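Local atomic coordinates of cell division protein SepF (Methanobrevibacter smithii, PDB entry 7AL1), a protein that probably anchors the cell-division protein FtsZ to the membrane in this archaeon, the present chain being its C-terminal SepF domain. Residues Ile17-Ile22 and Ser44-Glu49; Pro38-Leu43 and Leu83-Pro88. All coordinates share one frame; numbering follows the deposited sequence.

Interaction 1: Ile17-Ile22 and Ser44-Glu49; sequences IRPKTI and SFLEKE
Arg18 reaches the start of helix 44-49 with a side chain extended from CG to NE, and its guanidinium meets two residues there in two different ways. At its edge, Arg18 NE donates a nearly straight hydrogen bond to Ser44 OG (3.2 Å), the oxygen lying close to the guanidinium plane. Over one face sits Phe45, whose CB is 3.6 Å from Arg18 CZ; the aromatic ring itself stands steeply, its plane 80° from that of the guanidinium, so the two groups are not stacked. Ser44 OG is also hydrogen-bonded to Asp42 OD1 and to Asp80 O, which leaves the arginine as one of several partners fixing this hydroxyl. Pro19 contributes both its ring and its carbonyl: Pro19 CG touches Leu46 CD1 at 4.0 Å, and Pro19 O lies 3.5 Å from Leu46 CG. A water donates to Pro19 O (2.8 Å) and accepts from Leu46 N (3.1 Å), giving a first-turn amide of the helix a bridged link to the loop. Lys20 then crosses the Phe45 ring at about a right angle, its CG 3.8 Å from the ring centroid and 11° off the normal, a CH-pi contact over the face. Phe45 is presented to it by a chi1 of 178°, which sets CG anti to the backbone N; Glu49 CG covers the opposite face. Thr21 is the N-cap of helix 22-33, its OG1 bonded to the backbone N of Asp24, while Asp24 OD2 takes the Lys20 amide. The loop thus joins strand 13-17 to helix 22-33 alongside helix 44-49, with Leu46 reaching inward to Ile25 of helix 22-33 and Ala57 of helix 51-68.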
ATOM      1  N   ILE A  17       7.766  -2.804   5.362  1.00 17.85           N
ATOM      2  CA  ILE A  17       8.431  -3.353   6.547  0.55 18.74           C
ATOM      3  C   ILE A  17       7.567  -4.474   7.123  1.00 18.01           C
ATOM      4  O   ILE A  17       6.360  -4.260   7.298  1.00 19.01           O
ATOM      5  CB  ILE A  17       8.616  -2.223   7.588  0.55 18.02           C
ATOM      6  CG1 ILE A  17       9.343  -0.984   7.009  0.55 16.35           C
ATOM      7  CG2 ILE A  17       9.403  -2.701   8.794  0.55 18.63           C
ATOM      8  CD1 ILE A  17       9.394   0.304   7.909  0.55 20.60           C
ATOM      9  N   ARG A  18       8.184  -5.599   7.482  1.00 18.68           N
ATOM     10  CA  ARG A  18       7.567  -6.726   8.183  1.00 17.74           C
ATOM     11  C   ARG A  18       8.295  -6.848   9.522  1.00 18.33           C
ATOM     12  O   ARG A  18       9.297  -7.584   9.639  1.00 19.28           O
ATOM     13  CB  ARG A  18       7.665  -8.006   7.358  1.00 20.08           C
ATOM     14  CG  ARG A  18       7.019  -9.188   7.998  1.00 20.19           C
ATOM     15  CD  ARG A  18       6.955 -10.331   6.998  1.00 25.60           C
ATOM     16  NE  ARG A  18       6.279 -11.504   7.516  1.00 32.06           N
ATOM     17  CZ  ARG A  18       6.895 -12.574   8.005  1.00 37.75           C
ATOM     18  NH1 ARG A  18       8.225 -12.616   8.071  1.00 35.74           N
ATOM     19  NH2 ARG A  18       6.172 -13.600   8.441  1.00 38.04           N
ATOM     20  N   PRO A  19       7.853  -6.138  10.571  1.00 16.50           N
ATOM     21  CA  PRO A  19       8.663  -6.101  11.792  1.00 18.07           C
ATOM     22  C   PRO A  19       8.735  -7.458  12.469  1.00 18.84           C
ATOM     23  O   PRO A  19       7.763  -8.227  12.499  1.00 19.32           O
ATOM     24  CB  PRO A  19       7.935  -5.095  12.698  1.00 21.03           C
ATOM     25  CG  PRO A  19       6.573  -4.950  12.114  1.00 26.20           C
ATOM     26  CD  PRO A  19       6.723  -5.195  10.638  1.00 18.14           C
ATOM     27  N   LYS A  20       9.892  -7.725  13.079  1.00 18.39           N
ATOM     28  CA  LYS A  20      10.094  -8.930  13.875  1.00 18.41           C
ATOM     29  C   LYS A  20      10.399  -8.652  15.330  1.00 22.33           C
ATOM     30  O   LYS A  20      10.325  -9.587  16.144  1.00 25.39           O
ATOM     31  CB  LYS A  20      11.248  -9.761  13.300  1.00 23.38           C
ATOM     32  CG  LYS A  20      10.995 -10.256  11.904  1.00 27.72           C
ATOM     33  CD  LYS A  20      12.002 -11.328  11.531  1.00 33.90           C
ATOM     34  CE  LYS A  20      11.804 -11.768  10.103  1.00 38.22           C
ATOM     35  NZ  LYS A  20      12.789 -12.820   9.736  1.00 56.12           N
ATOM     36  N   THR A  21      10.708  -7.408  15.697  1.00 21.45           N
ATOM     37  CA  THR A  21      11.115  -7.038  17.043  1.00 24.36           C
ATOM     38  C   THR A  21      10.435  -5.733  17.426  1.00 22.47           C
ATOM     39  O   THR A  21       9.899  -5.014  16.571  1.00 20.82           O
ATOM     40  CB  THR A  21      12.629  -6.829  17.133  1.00 27.51           C
ATOM     41  OG1 THR A  21      13.004  -5.701  16.329  1.00 25.62           O
ATOM     42  CG2 THR A  21      13.369  -8.055  16.641  1.00 27.55           C
ATOM     43  N   ILE A  22      10.511  -5.401  18.721  1.00 24.52           N
ATOM     44  CA  ILE A  22      10.013  -4.106  19.188  1.00 24.14           C
ATOM     45  C   ILE A  22      10.798  -2.967  18.542  1.00 23.96           C
ATOM     46  O   ILE A  22      10.241  -1.913  18.190  1.00 22.35           O
ATOM     47  CB  ILE A  22      10.066  -4.016  20.725  1.00 37.12           C
ATOM     48  CG1 ILE A  22       9.183  -5.098  21.357  1.00 55.06           C
ATOM     49  CG2 ILE A  22       9.632  -2.626  21.181  1.00 39.04           C
ATOM     50  CD1 ILE A  22       9.123  -5.050  22.882  1.00 61.17           C
ATOM     51  N   SER A  44       2.216  -9.756  10.161  1.00 17.81           N
ATOM     52  CA  SER A  44       1.963 -11.188  10.268  1.00 19.06           C
ATOM     53  C   SER A  44       3.001 -11.909  11.115  1.00 18.88           C
ATOM     54  O   SER A  44       2.666 -12.896  11.772  1.00 20.55           O
ATOM     55  CB  SER A  44       1.891 -11.831   8.875  1.00 20.17           C
ATOM     56  OG  SER A  44       3.097 -11.670   8.147  1.00 25.30           O
ATOM     57  N   PHE A  45       4.264 -11.485  11.075  1.00 17.80           N
ATOM     58  CA  PHE A  45       5.239 -12.190  11.895  1.00 19.23           C
ATOM     59  C   PHE A  45       4.954 -11.962  13.378  1.00 19.87           C
ATOM     60  O   PHE A  45       4.966 -12.910  14.177  1.00 19.76           O
ATOM     61  CB  PHE A  45       6.655 -11.736  11.545  1.00 19.44           C
ATOM     62  CG  PHE A  45       7.723 -12.384  12.397  1.00 19.63           C
ATOM     63  CD1 PHE A  45       8.061 -11.890  13.636  1.00 21.87           C
ATOM     64  CD2 PHE A  45       8.390 -13.504  11.940  1.00 24.01           C
ATOM     65  CE1 PHE A  45       9.063 -12.483  14.394  1.00 23.83           C
ATOM     66  CE2 PHE A  45       9.373 -14.102  12.701  1.00 25.37           C
ATOM     67  CZ  PHE A  45       9.705 -13.593  13.930  1.00 28.15           C
ATOM     68  N   LEU A  46       4.723 -10.704  13.767  1.00 17.99           N
ATOM     69  CA  LEU A  46       4.375 -10.432  15.151  1.00 19.03           C
ATOM     70  C   LEU A  46       3.110 -11.182  15.549  1.00 20.01           C
ATOM     71  O   LEU A  46       3.033 -11.760  16.643  1.00 20.82           O
ATOM     72  CB  LEU A  46       4.207  -8.931  15.373  1.00 19.25           C
ATOM     73  CG  LEU A  46       5.423  -8.053  15.111  1.00 18.31           C
ATOM     74  CD1 LEU A  46       5.126  -6.591  15.466  1.00 21.20           C
ATOM     75  CD2 LEU A  46       6.650  -8.521  15.870  1.00 22.28           C
ATOM     76  N   GLU A  47       2.098 -11.183  14.674  1.00 18.18           N
ATOM     77  CA  GLU A  47       0.823 -11.785  15.051  1.00 19.41           C
ATOM     78  C   GLU A  47       1.004 -13.259  15.368  1.00 22.45           C
ATOM     79  O   GLU A  47       0.412 -13.774  16.333  1.00 22.15           O
ATOM     80  CB  GLU A  47      -0.216 -11.582  13.951  1.00 18.23           C
ATOM     81  CG  GLU A  47      -1.613 -11.927  14.450  1.00 19.10           C
ATOM     82  CD  GLU A  47      -2.773 -11.554  13.537  1.00 26.63           C
ATOM     83  OE1 GLU A  47      -2.570 -11.114  12.389  1.00 25.53           O
ATOM     84  OE2 GLU A  47      -3.920 -11.709  13.992  1.00 29.37           O
ATOM     85  N   LYS A  48       1.825 -13.950  14.575  1.00 20.34           N
ATOM     86  CA  LYS A  48       2.043 -15.383  14.750  1.00 21.83           C
ATOM     87  C   LYS A  48       2.979 -15.667  15.913  1.00 25.96           C
ATOM     88  O   LYS A  48       2.701 -16.543  16.742  1.00 25.07           O
ATOM     89  CB  LYS A  48       2.608 -15.977  13.459  1.00 22.40           C
ATOM     90  CG  LYS A  48       2.814 -17.479  13.513  1.00 36.86           C
ATOM     91  CD  LYS A  48       3.388 -17.994  12.203  1.00 46.24           C
ATOM     92  CE  LYS A  48       3.666 -19.479  12.284  1.00 59.71           C
ATOM     93  NZ  LYS A  48       2.406 -20.233  12.524  1.00 65.72           N
ATOM     94  N   GLU A  49       4.090 -14.922  16.006  1.00 23.86           N
ATOM     95  CA  GLU A  49       5.172 -15.313  16.892  1.00 25.79           C
ATOM     96  C   GLU A  49       5.199 -14.604  18.235  1.00 27.15           C
ATOM     97  O   GLU A  49       5.798 -15.133  19.176  1.00 29.40           O
ATOM     98  CB  GLU A  49       6.525 -15.069  16.209  1.00 29.09           C
ATOM     99  CG  GLU A  49       6.687 -15.769  14.867  1.00 35.04           C
ATOM    100  CD  GLU A  49       6.694 -17.287  14.973  1.00 48.20           C
ATOM    101  OE1 GLU A  49       6.892 -17.817  16.087  1.00 45.35           O
ATOM    102  OE2 GLU A  49       6.505 -17.955  13.933  1.00 47.09           O
TER
HETATM  103  O   HOH W   1       5.232  -8.656  11.501  1.00 16.84           O

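Interaction 2: Pro38-Leu43 and Leu83-Pro88; sequences PVILDL and LIIIAP
Leu41 and Ile86, diagonal neighbours on one face and two residues off the direct pairing, meet obliquely through their branch ends, Leu41 CD2 lying 3.7 Å from Ile86 CD1. Leu41 gets there with CG anti to the backbone N (chi1 -175°), and both residues belong to the face that carries Val39 and Ile84 and packs on helices 22-33 and 51-68. Just past the strand, Leu43 CD1 closes on Ile84 CD1 at 3.5 Å, prolonging this apolar strip. Ile40, Ile85, Asp42 and Leu83 occupy the other face. There Ile40 CG1 approaches Ile85 CD1 at 4.1 Å, whereas Leu83 turns one methyl, CD2, against Asp42 CB (3.4 Å). The Asp42 carboxylate is engaged beyond the pair, OD1 bonding to Asn82 N as well as to Ser44. At the far end two proline rings come together, Pro38 CG 3.9 Å from Pro88 CD. Between these groups the antiparallel strands, the inner two of a mixed four-stranded sheet, are tied by two hydrogen-bonded pairs, Val39 with Ile86 and Leu41 with Ile84, of which Leu41 N to Ile84 O is 2.7 Å and nearly linear. Ile40 and Ile85 also pack against Ile85 and Ile40 of the second subunit. Apart from Asp42, the side chains here are aliphatic, which implies that hydrophobic burial on both faces and backbone hydrogen bonding together hold this strand pair, one face serving the helices and the other the dimer.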
ATOM      1  N   PRO A  38       5.053   7.291   4.339  1.00 15.70           N
ATOM      2  CA  PRO A  38       4.080   6.216   4.524  1.00 14.73           C
ATOM      3  C   PRO A  38       4.789   4.885   4.693  1.00 17.16           C
ATOM      4  O   PRO A  38       5.882   4.658   4.155  1.00 15.86           O
ATOM      5  CB  PRO A  38       3.279   6.243   3.216  1.00 17.09           C
ATOM      6  CG  PRO A  38       3.526   7.594   2.629  1.00 18.49           C
ATOM      7  CD  PRO A  38       4.923   7.962   3.032  1.00 16.25           C
ATOM      8  N   VAL A  39       4.153   3.986   5.434  1.00 17.11           N
ATOM      9  CA  VAL A  39       4.682   2.650   5.662  1.00 16.34           C
ATOM     10  C   VAL A  39       3.600   1.643   5.339  1.00 16.01           C
ATOM     11  O   VAL A  39       2.477   1.732   5.854  1.00 16.96           O
ATOM     12  CB  VAL A  39       5.185   2.459   7.110  1.00 17.40           C
ATOM     13  CG1 VAL A  39       5.656   1.015   7.327  1.00 18.87           C
ATOM     14  CG2 VAL A  39       6.291   3.443   7.425  1.00 18.60           C
ATOM     15  N   ILE A  40       3.907   0.705   4.465  1.00 16.50           N
ATOM     16  CA  ILE A  40       3.073  -0.484   4.274  1.00 16.06           C
ATOM     17  C   ILE A  40       3.629  -1.545   5.210  1.00 15.45           C
ATOM     18  O   ILE A  40       4.738  -2.049   5.007  1.00 16.29           O
ATOM     19  CB  ILE A  40       3.024  -0.948   2.815  1.00 17.83           C
ATOM     20  CG1 ILE A  40       2.385   0.150   1.942  1.00 20.05           C
ATOM     21  CG2 ILE A  40       2.241  -2.243   2.744  1.00 19.55           C
ATOM     22  CD1 ILE A  40       2.508  -0.084   0.441  1.00 25.09           C
ATOM     23  N   LEU A  41       2.899  -1.812   6.285  1.00 16.95           N
ATOM     24  CA  LEU A  41       3.348  -2.593   7.415  1.00 17.55           C
ATOM     25  C   LEU A  41       2.722  -3.976   7.311  1.00 16.82           C
ATOM     26  O   LEU A  41       1.499  -4.089   7.161  1.00 17.74           O
ATOM     27  CB  LEU A  41       2.791  -1.880   8.668  1.00 20.73           C
ATOM     28  CG  LEU A  41       3.166  -2.380  10.037  1.00 20.04           C
ATOM     29  CD1 LEU A  41       4.632  -2.329  10.214  1.00 26.11           C
ATOM     30  CD2 LEU A  41       2.500  -1.504  11.080  1.00 26.72           C
ATOM     31  N   ASP A  42       3.534  -5.031   7.430  1.00 15.78           N
ATOM     32  CA  ASP A  42       3.049  -6.404   7.463  1.00 15.96           C
ATOM     33  C   ASP A  42       3.233  -6.920   8.896  1.00 16.64           C
ATOM     34  O   ASP A  42       4.362  -7.165   9.320  1.00 17.25           O
ATOM     35  CB  ASP A  42       3.792  -7.305   6.476  1.00 17.82           C
ATOM     36  CG  ASP A  42       3.321  -8.725   6.516  1.00 20.94           C
ATOM     37  OD1 ASP A  42       2.393  -9.056   7.260  1.00 19.50           O
ATOM     38  OD2 ASP A  42       3.915  -9.572   5.772  1.00 24.72           O
ATOM     39  N   LEU A  43       2.140  -7.053   9.648  1.00 16.11           N
ATOM     40  CA  LEU A  43       2.184  -7.477  11.039  1.00 16.86           C
ATOM     41  C   LEU A  43       2.110  -8.978  11.231  1.00 17.27           C
ATOM     42  O   LEU A  43       1.986  -9.447  12.370  1.00 17.77           O
ATOM     43  CB  LEU A  43       1.036  -6.817  11.822  1.00 19.30           C
ATOM     44  CG  LEU A  43       1.214  -5.310  12.023  1.00 18.72           C
ATOM     45  CD1 LEU A  43       0.058  -4.771  12.845  1.00 21.95           C
ATOM     46  CD2 LEU A  43       2.509  -5.030  12.763  1.00 22.03           C
ATOM     47  N   LEU A  83      -1.551  -6.746   6.294  1.00 16.36           N
ATOM     48  CA  LEU A  83      -0.998  -5.541   5.678  1.00 16.20           C
ATOM     49  C   LEU A  83      -1.855  -4.328   6.023  1.00 15.73           C
ATOM     50  O   LEU A  83      -3.054  -4.296   5.746  1.00 16.74           O
ATOM     51  CB  LEU A  83      -0.944  -5.689   4.146  1.00 17.81           C
ATOM     52  CG  LEU A  83      -0.057  -6.769   3.576  1.00 21.03           C
ATOM     53  CD1 LEU A  83      -0.039  -6.594   2.039  1.00 20.29           C
ATOM     54  CD2 LEU A  83       1.329  -6.732   4.140  1.00 21.53           C
ATOM     55  N   ILE A  84      -1.206  -3.312   6.564  1.00 16.41           N
ATOM     56  CA  ILE A  84      -1.804  -2.022   6.917  1.00 16.53           C
ATOM     57  C   ILE A  84      -0.964  -0.919   6.298  1.00 17.56           C
ATOM     58  O   ILE A  84       0.263  -1.029   6.259  1.00 20.99           O
ATOM     59  CB  ILE A  84      -1.819  -1.849   8.447  1.00 19.35           C
ATOM     60  CG1 ILE A  84      -2.571  -2.998   9.105  1.00 21.46           C
ATOM     61  CG2 ILE A  84      -2.397  -0.514   8.919  1.00 22.72           C
ATOM     62  CD1 ILE A  84      -2.120  -3.273  10.530  1.00 41.39           C
ATOM     63  N   ILE A  85      -1.587   0.115   5.753  1.00 16.53           N
ATOM     64  CA  ILE A  85      -0.847   1.303   5.363  1.00 16.38           C
ATOM     65  C   ILE A  85      -1.007   2.391   6.400  1.00 16.30           C
ATOM     66  O   ILE A  85      -2.132   2.723   6.797  1.00 17.28           O
ATOM     67  CB  ILE A  85      -1.198   1.819   3.955  1.00 17.77           C
ATOM     68  CG1 ILE A  85      -0.246   2.987   3.617  1.00 19.57           C
ATOM     69  CG2 ILE A  85      -2.643   2.185   3.825  1.00 20.15           C
ATOM     70  CD1 ILE A  85      -0.139   3.311   2.163  1.00 24.11           C
ATOM     71  N   ILE A  86       0.107   2.919   6.875  0.62 17.02           N
ATOM     72  CA  ILE A  86       0.121   4.060   7.776  0.62 14.71           C
ATOM     73  C   ILE A  86       0.605   5.266   6.989  0.62 16.66           C
ATOM     74  O   ILE A  86       1.733   5.277   6.492  0.62 17.14           O
ATOM     75  CB  ILE A  86       1.037   3.812   8.985  0.62 17.27           C
ATOM     76  CG1 ILE A  86       0.583   2.573   9.746  0.62 16.52           C
ATOM     77  CG2 ILE A  86       1.071   5.050   9.885  0.62 17.10           C
ATOM     78  CD1 ILE A  86       1.623   2.067  10.687  0.62 19.63           C
ATOM     79  N   ALA A  87      -0.217   6.302   6.910  1.00 17.67           N
ATOM     80  CA  ALA A  87       0.118   7.490   6.157  1.00 18.44           C
ATOM     81  C   ALA A  87       0.336   8.643   7.113  1.00 18.59           C
ATOM     82  O   ALA A  87      -0.519   8.901   7.964  1.00 19.35           O
ATOM     83  CB  ALA A  87      -1.017   7.833   5.197  1.00 19.48           C
ATOM     84  N   PRO A  88       1.451   9.345   7.013  1.00 18.10           N
ATOM     85  CA  PRO A  88       1.678  10.504   7.874  1.00 18.53           C
ATOM     86  C   PRO A  88       0.757  11.651   7.503  1.00 19.00           C
ATOM     87  O   PRO A  88       0.303  11.769   6.367  1.00 22.02           O
ATOM     88  CB  PRO A  88       3.128  10.882   7.567  1.00 21.17           C
ATOM     89  CG  PRO A  88       3.289  10.501   6.105  1.00 21.28           C
ATOM     90  CD  PRO A  88       2.520   9.193   6.003  1.00 20.71           C
TER

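Strand 39-42 leads directly into helix 44-49, making interaction 2 and interaction 1 neighbours whose centres lie about 13 Å apart. Segment 17-22 also begins beside this strand: Ile17 O is 2.9 Å from Asp42 N and Ile17 N is 3.1 Å from Ile40 O, both probable hydrogen bonds of the parallel strand pair 13-17 and 39-42. Pro19 extends the join, its CD 3.6 Å from Leu41 CD1. Between the two contacts, the Asp42 carboxylate and the Arg18 guanidinium are near enough for no more than a long, weak ion pair. One face of interaction 2 meets the second subunit, whereas interaction 1 lies at the C-terminal ends of strands 13-17 and 39-42 and is partly exposed.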